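Local coordinates for protein imelysin (Bacteroides ovatus ATCC 8483, PDB 3OYV) that belongs to the imelysin peptidase family, is probably an outer-membrane, metal-binding protein, and is implicated in bacterial iron uptake, at residues 28-31 against 32-36. Residues are numbered along the deposited sequence; the frame is centred on the assembly and turned at random. Where two conformers were deposited one is given.
Sequences MRNV and AALLK
Asn30 and Leu34, one turn apart on the long alpha-helix 21-47 of this largely helical imelysin fold, touch through their side chains, beside a run of i to i+4 backbone hydrogen bonds. Four successive bonds tie residues 28-31 to 32-35: Ala32 N to Met28 O, Ala33 N to Arg29 O at 2.8 Å, Leu34 N to Asn30 O, and Leu35 N to Val31 O at 3.1 Å. All four are fairly straight, with N-H...O angles of 155° or more, and their unbroken succession, with uniform helical backbone angles, marks regular alpha-helix here.

Side-chain carbons also lie against the carbonyl oxygens one turn back. Ala33 CB sits 3.3 Å from Arg29 O, and Ala32 CB rests 3.4 Å from Met28 O. Leu34 holds CG beside its own backbone N (chi1 -69°), which swings the branch back along the helix until CG lies 3.3 Å from Asn30 O; that carbonyl oxygen thus accepts the amide of Leu34 and is also covered by its side chain. Leu35 leans back more loosely, its CG 3.7 Å from Val31 O, while its side chain and that of Val31 pack against helix 343-351 through Phe344 and Thr346.

The polar ends reach to other parts of the chain. The buried Asn30 amide receives the backbone N-H of Val335 at OD1, fastening the helix to the loop around Ala333. On another face, Arg29 makes a cation-pi contact with Trp326, and Lys36 forms a salt bridge with Asp250 of helix 223-261. With Asn30 CG anti to the backbone N (chi1 -165°), the amide stands out from the helix, and the back-leaning Leu34 brings its methyl CD1 to 3.8 Å from Asn30 ND2.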
loop_
_atom_site.group_PDB
_atom_site.type_symbol
_atom_site.label_atom_id
_atom_site.label_comp_id
_atom_site.label_asym_id
_atom_site.label_seq_id
_atom_site.Cartn_x
_atom_site.Cartn_y
_atom_site.Cartn_z
HETATM N N MSE A 28 -13.761 9.696 -12.179
HETATM C CA MSE A 28 -13.544 8.325 -11.667
HETATM C C MSE A 28 -12.821 7.501 -12.714
HETATM O O MSE A 28 -11.873 6.787 -12.391
HETATM C CB MSE A 28 -14.837 7.610 -11.294
HETATM C CG MSE A 28 -15.385 7.917 -9.949
HETATM SE SE MSE A 28 -16.719 6.646 -9.440
HETATM C CE MSE A 28 -17.935 6.918 -10.914
ATOM N N ARG A 29 -13.321 7.560 -13.951
ATOM C CA ARG A 29 -12.670 6.835 -15.034
ATOM C C ARG A 29 -11.206 7.251 -15.184
ATOM O O ARG A 29 -10.326 6.415 -15.358
ATOM C CB ARG A 29 -13.402 6.999 -16.384
ATOM C CG ARG A 29 -12.735 6.357 -17.534
ATOM C CD ARG A 29 -13.614 6.407 -18.741
ATOM N NE ARG A 29 -12.820 5.993 -19.896
ATOM C CZ ARG A 29 -13.280 5.838 -21.134
ATOM N NH1 ARG A 29 -14.522 6.124 -21.412
ATOM N NH2 ARG A 29 -12.463 5.440 -22.107
ATOM N N ASN A 30 -10.960 8.557 -15.152
ATOM C CA ASN A 30 -9.609 9.055 -15.294
ATOM C C ASN A 30 -8.683 8.489 -14.208
ATOM O O ASN A 30 -7.589 8.009 -14.489
ATOM C CB ASN A 30 -9.587 10.582 -15.244
ATOM C CG ASN A 30 -8.261 11.144 -15.752
ATOM O OD1 ASN A 30 -7.951 11.033 -16.934
ATOM N ND2 ASN A 30 -7.441 11.698 -14.841
ATOM N N VAL A 31 -9.144 8.557 -12.960
ATOM C CA VAL A 31 -8.311 8.103 -11.845
ATOM C C VAL A 31 -8.089 6.582 -11.901
ATOM O O VAL A 31 -6.971 6.100 -11.672
ATOM C CB VAL A 31 -8.918 8.561 -10.523
ATOM C CG1 VAL A 31 -8.169 7.967 -9.317
ATOM C CG2 VAL A 31 -8.945 10.101 -10.426
ATOM N N ALA A 32 -9.123 5.831 -12.278
ATOM C CA ALA A 32 -9.009 4.372 -12.385
ATOM C C ALA A 32 -8.095 3.996 -13.551
ATOM O O ALA A 32 -7.346 3.021 -13.461
ATOM C CB ALA A 32 -10.371 3.722 -12.565
ATOM N N ALA A 33 -8.143 4.761 -14.671
ATOM C CA ALA A 33 -7.269 4.528 -15.823
ATOM C C ALA A 33 -5.815 4.721 -15.430
ATOM O O ALA A 33 -4.943 3.946 -15.810
ATOM C CB ALA A 33 -7.668 5.450 -16.962
ATOM N N LEU A 34 -5.556 5.779 -14.661
ATOM C CA LEU A 34 -4.191 6.052 -14.215
ATOM C C LEU A 34 -3.665 4.916 -13.327
ATOM O O LEU A 34 -2.523 4.509 -13.417
ATOM C CB LEU A 34 -4.108 7.384 -13.471
ATOM C CG LEU A 34 -4.326 8.640 -14.322
ATOM C CD1 LEU A 34 -4.499 9.852 -13.421
ATOM C CD2 LEU A 34 -3.177 8.851 -15.314
ATOM N N LEU A 35 -4.530 4.432 -12.450
ATOM C CA LEU A 35 -4.192 3.327 -11.528
ATOM C C LEU A 35 -3.889 2.038 -12.301
ATOM O O LEU A 35 -2.994 1.273 -11.933
ATOM C CB LEU A 35 -5.308 3.096 -10.501
ATOM C CG LEU A 35 -5.296 3.884 -9.185
ATOM C CD1 LEU A 35 -6.629 3.768 -8.442
ATOM C CD2 LEU A 35 -4.074 3.459 -8.338
ATOM N N LYS A 36 -4.684 1.778 -13.334
ATOM C CA LYS A 36 -4.520 0.615 -14.200
ATOM C C LYS A 36 -3.178 0.688 -14.925
ATOM O O LYS A 36 -2.407 -0.275 -14.951
ATOM C CB LYS A 36 -5.710 0.574 -15.172
ATOM C CG LYS A 36 -5.658 -0.430 -16.274
ATOM C CD LYS A 36 -6.937 -0.371 -17.118
ATOM C CE LYS A 36 -6.785 -1.184 -18.393
ATOM N NZ LYS A 36 -6.615 -2.644 -18.105
#